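Local structure of Oxidored_FMN domain-containing protein (6L6J) at residues Arg431-Leu436 against Ala538-Arg543; Arg516-Gly521 against Ala544-Thr549. The protein acts as a 6-hydroxypseudooxynicotine amine oxidase (HisD), carrying FMN, a [4Fe-4S] cluster and ADP, and probably oxidises its substrate through the flavin. All coordinates share one frame; numbering follows the deposited sequence.

Contact 1: residues Arg431-Leu436 against Ala538-Arg543; sequences RRLPRL and ADRLAR. With SO4 (sulfate ion), chain E.
Asp-539 and Arg-435 make the one hydrogen bond between these segments, a salt bridge from NH1 of Arg-435 to OD2 of Asp-539 at 3.1 Å. The carboxylate oxygen lies at the edge of the arginine's guanidinium, practically in its plane, and is met on its syn side, though 23° out of the carboxylate plane; the two flat groups are turned 62° against each other. Arg-435 CG sits between its own backbone N and carbonyl carbon (chi1 66°), and bends further along the chain bring the guanidinium to the acid, while NE is bonded to the carbonyl O of Arg-271. The other oxygen of Asp-539, OD1, takes NE of Arg-543, one helical turn on, at 2.6 Å, so the carboxylate is gripped by two arginines. With an alanine in place of Asp-539, the two guanidinium groups would probably lose their common counter-charge, and the end of Arg-543 the bonds that fix how it is turned.

Arg-540 comes next, and its aliphatic part lies across the ring of Pro-434, CD to CD 3.7 Å, with the ring's CG over the helix at Arg-540 CA. Pro-434 is presented by a type II beta turn, Leu-433 to Leu-436, with Arg-435 at its positive-phi position. This turn belongs to the Rossmann-like nucleotide-binding region, and it abuts helix 533-542 of the OYE-like second alpha/beta region.

Arg-543 finishes the patch by laying one face of its guanidinium on Pro-434: CB stands 3.4 Å above the plane, over its centre. NH2 of Arg-543 lies 3.7 Å from NH1 of Arg-435, beside the acid they share.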
ATOM      1  N   ARG A 431      16.284  -6.735  -5.743  1.00 31.81           N
ATOM      2  CA  ARG A 431      15.519  -7.844  -5.083  1.00 32.96           C
ATOM      3  C   ARG A 431      16.449  -8.675  -4.196  1.00 33.36           C
ATOM      4  O   ARG A 431      15.919  -9.336  -3.295  1.00 34.26           O
ATOM      5  CB  ARG A 431      14.824  -8.777  -6.083  1.00 30.99           C
ATOM      6  CG  ARG A 431      15.753  -9.739  -6.809  1.00 30.14           C
ATOM      7  CD  ARG A 431      15.063 -10.453  -7.947  1.00 30.05           C
ATOM      8  NE  ARG A 431      13.990 -11.331  -7.468  1.00 31.74           N
ATOM      9  CZ  ARG A 431      13.102 -11.957  -8.244  1.00 29.46           C
ATOM     10  NH1 ARG A 431      13.121 -11.807  -9.561  1.00 28.38           N
ATOM     11  NH2 ARG A 431      12.173 -12.712  -7.693  1.00 27.95           N
ATOM     12  N   ARG A 432      17.768  -8.617  -4.438  1.00 34.53           N
ATOM     13  CA  ARG A 432      18.822  -9.332  -3.656  1.00 34.57           C
ATOM     14  C   ARG A 432      19.350  -8.499  -2.480  1.00 33.26           C
ATOM     15  O   ARG A 432      20.154  -9.047  -1.707  1.00 30.74           O
ATOM     16  CB  ARG A 432      19.982  -9.712  -4.582  1.00 36.63           C
ATOM     17  CG  ARG A 432      19.685 -10.903  -5.487  1.00 37.83           C
ATOM     18  CD  ARG A 432      20.571 -10.859  -6.701  1.00 38.00           C
ATOM     19  NE  ARG A 432      20.522 -12.083  -7.472  1.00 40.90           N
ATOM     20  CZ  ARG A 432      19.673 -12.355  -8.468  1.00 43.21           C
ATOM     21  NH1 ARG A 432      18.725 -11.499  -8.818  1.00 45.00           N
ATOM     22  NH2 ARG A 432      19.764 -13.514  -9.110  1.00 42.07           N
ATOM     23  N   LEU A 433      18.951  -7.227  -2.348  1.00 33.94           N
ATOM     24  CA  LEU A 433      19.301  -6.393  -1.165  1.00 34.66           C
ATOM     25  C   LEU A 433      18.415  -6.795   0.012  1.00 35.25           C
ATOM     26  O   LEU A 433      17.279  -7.224  -0.178  1.00 37.29           O
ATOM     27  CB  LEU A 433      19.107  -4.909  -1.484  1.00 36.41           C
ATOM     28  CG  LEU A 433      20.082  -4.300  -2.482  1.00 35.44           C
ATOM     29  CD1 LEU A 433      19.686  -2.866  -2.773  1.00 35.13           C
ATOM     30  CD2 LEU A 433      21.513  -4.379  -1.976  1.00 34.49           C
ATOM     31  N   PRO A 434      18.874  -6.638   1.272  1.00 35.40           N
ATOM     32  CA  PRO A 434      18.093  -7.081   2.424  1.00 34.69           C
ATOM     33  C   PRO A 434      16.703  -6.423   2.477  1.00 35.59           C
ATOM     34  O   PRO A 434      16.586  -5.218   2.329  1.00 35.72           O
ATOM     35  CB  PRO A 434      18.933  -6.652   3.636  1.00 34.47           C
ATOM     36  CG  PRO A 434      20.329  -6.510   3.091  1.00 33.96           C
ATOM     37  CD  PRO A 434      20.135  -5.997   1.677  1.00 35.13           C
ATOM     38  N   ARG A 435      15.711  -7.289   2.647  1.00 33.16           N
ATOM     39  CA  ARG A 435      14.255  -7.090   2.905  1.00 34.18           C
ATOM     40  C   ARG A 435      13.534  -6.526   1.681  1.00 31.52           C
ATOM     41  O   ARG A 435      12.345  -6.226   1.828  1.00 32.80           O
ATOM     42  CB  ARG A 435      13.967  -6.445   4.268  1.00 33.67           C
ATOM     43  CG  ARG A 435      14.424  -5.027   4.518  1.00 33.21           C
ATOM     44  CD  ARG A 435      14.966  -4.860   5.938  1.00 32.38           C
ATOM     45  NE  ARG A 435      14.144  -5.536   6.917  1.00 36.41           N
ATOM     46  CZ  ARG A 435      14.483  -5.819   8.173  1.00 38.31           C
ATOM     47  NH1 ARG A 435      15.645  -5.435   8.654  1.00 38.90           N
ATOM     48  NH2 ARG A 435      13.634  -6.456   8.964  1.00 37.24           N
ATOM     49  N   LEU A 436      14.135  -6.636   0.495  1.00 30.01           N
ATOM     50  CA  LEU A 436      13.517  -6.200  -0.781  1.00 30.26           C
ATOM     51  C   LEU A 436      13.189  -7.410  -1.650  1.00 31.71           C
ATOM     52  O   LEU A 436      12.967  -7.233  -2.840  1.00 38.55           O
ATOM     53  CB  LEU A 436      14.488  -5.276  -1.525  1.00 32.83           C
ATOM     54  CG  LEU A 436      14.607  -3.843  -1.016  1.00 30.92           C
ATOM     55  CD1 LEU A 436      15.173  -2.974  -2.118  1.00 32.79           C
ATOM     56  CD2 LEU A 436      13.272  -3.291  -0.528  1.00 32.65           C
ATOM     57  N   ALA A 538      22.411   0.692   4.221  1.00 27.79           N
ATOM     58  CA  ALA A 538      22.803   0.742   5.649  1.00 28.45           C
ATOM     59  C   ALA A 538      22.690  -0.663   6.237  1.00 30.63           C
ATOM     60  O   ALA A 538      23.686  -1.183   6.762  1.00 31.15           O
ATOM     61  CB  ALA A 538      21.930   1.726   6.397  1.00 28.66           C
ATOM     62  N   ASP A 539      21.509  -1.269   6.091  1.00 34.70           N
ATOM     63  CA  ASP A 539      21.190  -2.626   6.598  1.00 34.03           C
ATOM     64  C   ASP A 539      22.210  -3.606   6.026  1.00 33.83           C
ATOM     65  O   ASP A 539      22.841  -4.312   6.807  1.00 37.72           O
ATOM     66  CB  ASP A 539      19.764  -3.036   6.242  1.00 36.23           C
ATOM     67  CG  ASP A 539      19.190  -4.068   7.193  1.00 40.59           C
ATOM     68  OD1 ASP A 539      19.876  -5.074   7.453  1.00 43.47           O
ATOM     69  OD2 ASP A 539      18.086  -3.832   7.704  1.00 42.10           O
ATOM     70  N   ARG A 540      22.358  -3.626   4.707  1.00 32.13           N
ATOM     71  CA  ARG A 540      23.323  -4.490   3.983  1.00 31.57           C
ATOM     72  C   ARG A 540      24.705  -4.343   4.615  1.00 31.71           C
ATOM     73  O   ARG A 540      25.376  -5.375   4.817  1.00 33.89           O
ATOM     74  CB  ARG A 540      23.360  -4.093   2.507  1.00 34.58           C
ATOM     75  CG  ARG A 540      24.336  -4.889   1.663  1.00 37.52           C
ATOM     76  CD  ARG A 540      23.785  -6.262   1.360  1.00 43.52           C
ATOM     77  NE  ARG A 540      24.691  -6.974   0.467  1.00 48.99           N
ATOM     78  CZ  ARG A 540      25.640  -7.836   0.855  1.00 51.83           C
ATOM     79  NH1 ARG A 540      25.813  -8.126   2.146  1.00 43.54           N
ATOM     80  NH2 ARG A 540      26.396  -8.412  -0.076  1.00 50.78           N
ATOM     81  N   LEU A 541      25.105  -3.103   4.915  1.00 30.38           N
ATOM     82  CA  LEU A 541      26.472  -2.749   5.358  1.00 29.42           C
ATOM     83  C   LEU A 541      26.676  -3.133   6.821  1.00 32.64           C
ATOM     84  O   LEU A 541      27.781  -3.621   7.166  1.00 35.93           O
ATOM     85  CB  LEU A 541      26.684  -1.250   5.187  1.00 29.47           C
ATOM     86  CG  LEU A 541      26.888  -0.749   3.761  1.00 27.76           C
ATOM     87  CD1 LEU A 541      26.722   0.760   3.729  1.00 27.54           C
ATOM     88  CD2 LEU A 541      28.259  -1.144   3.223  1.00 27.99           C
ATOM     89  N   ALA A 542      25.689  -2.886   7.679  1.00 32.27           N
ATOM     90  CA  ALA A 542      25.793  -3.268   9.106  1.00 32.84           C
ATOM     91  C   ALA A 542      25.949  -4.805   9.167  1.00 33.75           C
ATOM     92  O   ALA A 542      26.863  -5.302   9.888  1.00 35.85           O
ATOM     93  CB  ALA A 542      24.608  -2.749   9.896  1.00 30.47           C
ATOM     94  N   ARG A 543      25.171  -5.524   8.361  1.00 28.62           N
ATOM     95  CA  ARG A 543      25.175  -7.008   8.294  1.00 30.72           C
ATOM     96  C   ARG A 543      26.477  -7.555   7.707  1.00 27.84           C
ATOM     97  O   ARG A 543      26.663  -8.742   7.802  1.00 26.01           O
ATOM     98  CB  ARG A 543      24.046  -7.528   7.397  1.00 30.64           C
ATOM     99  CG  ARG A 543      22.656  -7.348   7.973  1.00 31.47           C
ATOM    100  CD  ARG A 543      21.693  -8.083   7.078  1.00 37.48           C
ATOM    101  NE  ARG A 543      20.331  -7.579   7.173  1.00 42.14           N
ATOM    102  CZ  ARG A 543      19.259  -8.226   6.742  1.00 41.42           C
ATOM    103  NH1 ARG A 543      19.400  -9.417   6.181  1.00 43.29           N
ATOM    104  NH2 ARG A 543      18.064  -7.673   6.879  1.00 40.24           N
TER
HETATM  105  S   SO4 E 704      22.931 -15.228  -6.988  0.50 61.84           S
HETATM  106  O1  SO4 E 704      22.123 -16.398  -7.345  1.00120.49           O
HETATM  107  O2  SO4 E 704      22.410 -14.025  -7.647  1.00143.65           O
HETATM  108  O3  SO4 E 704      22.880 -15.041  -5.540  1.00 92.03           O
HETATM  109  O4  SO4 E 704      24.313 -15.450  -7.408  1.00 78.76           O

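Contact 2: residues Arg516-Gly521 against Ala544-Thr549; sequences RLPEGG and AGCKVT
Lys-547 N donates to Gly-521 O at 3.0 Å, the only hydrogen bond between these two segments. It opens the parallel pairing of strands 522-527 and 547-552, which Lys-547 and Thr-549 carry on through Val-523 and Val-525. Cys-546 CA also comes close to the same carbonyl oxygen, 3.3 Å from Gly-521 O.

Among the van der Waals contacts, the thiol is the central piece. With SG anti to its own carbonyl carbon (chi1 -50°), Cys-546 places the sulfur over the backbone of the opposing loop, 3.6 Å from Pro-518 O and 3.9 Å from Gly-520 O, while Pro-518 CG approaches SG at 4.3 Å. Farther out, a single branch of Leu-517, CD2, touches Ala-544 CB at 3.7 Å; Leu-517 also rests on Arg-540 of the helix.

Backbone geometry prepares the meeting. Gly-545, the first residue to leave helical backbone angles, forms a Schellman motif whose positive phi turns the chain toward strand 547-552. Strand 522-527, helix 533-542 and strand 547-552 form a beta-alpha-beta unit: 516-521 leads into its first strand, and 544-549 links its helix to its second and begins that strand.

Lys-547 sends its ammonium elsewhere, to Glu-580 on the next strand. What joins the segments is therefore one backbone bond, apolar side chains and a thiol sulfur, so the join depends on the backbones keeping their register rather than on paired charges.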
ATOM      1  N   ARG A 516      30.015  -4.908  -4.024  1.00 41.58           N
ATOM      2  CA  ARG A 516      31.398  -4.386  -3.877  1.00 44.19           C
ATOM      3  C   ARG A 516      31.450  -3.519  -2.614  1.00 44.28           C
ATOM      4  O   ARG A 516      31.311  -2.288  -2.719  1.00 42.96           O
ATOM      5  CB  ARG A 516      31.817  -3.611  -5.132  1.00 47.60           C
ATOM      6  CG  ARG A 516      32.153  -4.494  -6.328  1.00 53.69           C
ATOM      7  CD  ARG A 516      33.006  -3.765  -7.358  1.00 56.23           C
ATOM      8  NE  ARG A 516      32.380  -2.495  -7.722  1.00 59.33           N
ATOM      9  CZ  ARG A 516      31.470  -2.325  -8.678  1.00 59.28           C
ATOM     10  NH1 ARG A 516      31.068  -3.350  -9.417  1.00 61.61           N
ATOM     11  NH2 ARG A 516      30.962  -1.123  -8.893  1.00 56.46           N
ATOM     12  N   LEU A 517      31.638  -4.159  -1.458  1.00 42.94           N
ATOM     13  CA  LEU A 517      31.427  -3.549  -0.122  1.00 41.15           C
ATOM     14  C   LEU A 517      32.761  -3.145   0.475  1.00 42.46           C
ATOM     15  O   LEU A 517      33.768  -3.790   0.195  1.00 41.42           O
ATOM     16  CB  LEU A 517      30.739  -4.561   0.791  1.00 40.27           C
ATOM     17  CG  LEU A 517      29.225  -4.625   0.677  1.00 42.55           C
ATOM     18  CD1 LEU A 517      28.789  -4.945  -0.746  1.00 43.40           C
ATOM     19  CD2 LEU A 517      28.687  -5.660   1.649  1.00 45.58           C
ATOM     20  N   PRO A 518      32.780  -2.108   1.348  1.00 44.07           N
ATOM     21  CA  PRO A 518      33.966  -1.776   2.125  1.00 47.37           C
ATOM     22  C   PRO A 518      34.182  -2.944   3.094  1.00 50.45           C
ATOM     23  O   PRO A 518      33.192  -3.446   3.592  1.00 51.56           O
ATOM     24  CB  PRO A 518      33.662  -0.452   2.850  1.00 44.18           C
ATOM     25  CG  PRO A 518      32.173  -0.218   2.666  1.00 44.16           C
ATOM     26  CD  PRO A 518      31.641  -1.246   1.684  1.00 43.44           C
ATOM     27  N   GLU A 519      35.441  -3.354   3.280  1.00 56.60           N
ATOM     28  CA  GLU A 519      35.831  -4.616   3.970  1.00 61.68           C
ATOM     29  C   GLU A 519      35.252  -4.575   5.384  1.00 59.21           C
ATOM     30  O   GLU A 519      34.574  -5.533   5.798  1.00 65.70           O
ATOM     31  CB  GLU A 519      37.355  -4.787   4.017  1.00 68.85           C
ATOM     32  CG  GLU A 519      37.816  -6.210   3.730  1.00 74.06           C
ATOM     33  CD  GLU A 519      38.031  -6.500   2.251  1.00 80.40           C
ATOM     34  OE1 GLU A 519      38.862  -5.789   1.626  1.00 76.16           O
ATOM     35  OE2 GLU A 519      37.367  -7.425   1.721  1.00 73.66           O
ATOM     36  N   GLY A 520      35.506  -3.486   6.094  1.00 48.80           N
ATOM     37  CA  GLY A 520      34.921  -3.266   7.419  1.00 46.44           C
ATOM     38  C   GLY A 520      34.943  -1.796   7.760  1.00 45.62           C
ATOM     39  O   GLY A 520      34.622  -0.970   6.878  1.00 47.11           O
ATOM     40  N   GLY A 521      35.295  -1.492   9.005  1.00 43.72           N
ATOM     41  CA  GLY A 521      35.440  -0.121   9.516  1.00 43.10           C
ATOM     42  C   GLY A 521      34.110   0.603   9.546  1.00 44.26           C
ATOM     43  O   GLY A 521      33.047  -0.071   9.499  1.00 40.13           O
ATOM     44  N   ALA A 544      27.267  -6.743   7.011  1.00 28.34           N
ATOM     45  CA  ALA A 544      28.593  -7.150   6.490  1.00 27.66           C
ATOM     46  C   ALA A 544      29.658  -6.986   7.587  1.00 28.27           C
ATOM     47  O   ALA A 544      30.778  -7.500   7.387  1.00 28.24           O
ATOM     48  CB  ALA A 544      28.932  -6.360   5.257  1.00 27.32           C
ATOM     49  N   GLY A 545      29.317  -6.312   8.696  1.00 27.97           N
ATOM     50  CA  GLY A 545      30.205  -6.059   9.841  1.00 26.77           C
ATOM     51  C   GLY A 545      30.713  -4.626   9.896  1.00 28.76           C
ATOM     52  O   GLY A 545      31.504  -4.323  10.826  1.00 29.49           O
ATOM     53  N   CYS A 546      30.307  -3.752   8.963  1.00 28.86           N
ATOM     54  CA  CYS A 546      30.624  -2.293   9.033  1.00 28.12           C
ATOM     55  C   CYS A 546      29.815  -1.641  10.160  1.00 28.62           C
ATOM     56  O   CYS A 546      28.667  -2.037  10.363  1.00 30.58           O
ATOM     57  CB  CYS A 546      30.322  -1.536   7.747  1.00 26.50           C
ATOM     58  SG  CYS A 546      31.003  -2.301   6.262  1.00 25.42           S
ATOM     59  N   LYS A 547      30.419  -0.692  10.872  1.00 31.51           N
ATOM     60  CA  LYS A 547      29.706   0.266  11.751  1.00 32.67           C
ATOM     61  C   LYS A 547      29.112   1.348  10.841  1.00 30.43           C
ATOM     62  O   LYS A 547      29.900   2.100  10.247  1.00 26.47           O
ATOM     63  CB  LYS A 547      30.651   0.832  12.814  1.00 34.44           C
ATOM     64  CG  LYS A 547      30.143   2.062  13.565  1.00 39.62           C
ATOM     65  CD  LYS A 547      29.047   1.785  14.577  1.00 42.80           C
ATOM     66  CE  LYS A 547      28.210   3.014  14.889  1.00 47.52           C
ATOM     67  NZ  LYS A 547      27.310   2.805  16.052  1.00 48.39           N
ATOM     68  N   VAL A 548      27.776   1.393  10.730  1.00 28.74           N
ATOM     69  CA  VAL A 548      27.038   2.350   9.854  1.00 28.56           C
ATOM     70  C   VAL A 548      26.513   3.532  10.678  1.00 26.44           C
ATOM     71  O   VAL A 548      25.902   3.284  11.735  1.00 24.61           O
ATOM     72  CB  VAL A 548      25.892   1.656   9.085  1.00 28.78           C
ATOM     73  CG1 VAL A 548      25.177   2.627   8.158  1.00 28.91           C
ATOM     74  CG2 VAL A 548      26.394   0.464   8.293  1.00 28.25           C
ATOM     75  N   THR A 549      26.704   4.751  10.163  1.00 24.65           N
ATOM     76  CA  THR A 549      25.911   5.946  10.544  1.00 27.52           C
ATOM     77  C   THR A 549      25.018   6.354   9.360  1.00 28.17           C
ATOM     78  O   THR A 549      25.548   6.669   8.280  1.00 28.13           O
ATOM     79  CB  THR A 549      26.811   7.107  10.997  1.00 27.63           C
ATOM     80  OG1 THR A 549      27.481   6.753  12.204  1.00 29.61           O
ATOM     81  CG2 THR A 549      26.062   8.387  11.278  1.00 27.35           C
TER

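In the fold
Both contacts draw on one continuous piece of chain: helix 533-542 supplies contact 1 near its C-terminal end, and the turn that follows carries straight on into contact 2. Their centres lie about 12 Å apart, joined by a probable hydrogen bond from Cys-546 N to Leu-541 O and by Val-548 packing its CG2 against Leu-541 CB. Contact 1 is partly buried and reaches between the Rossmann-like and OYE-like regions, with a salt-bridge network beside a packed proline. Contact 2 stays within the OYE-like region at the surface, where the pairing of two inner strands of the sheet is begun by backbone bonding and light apolar packing.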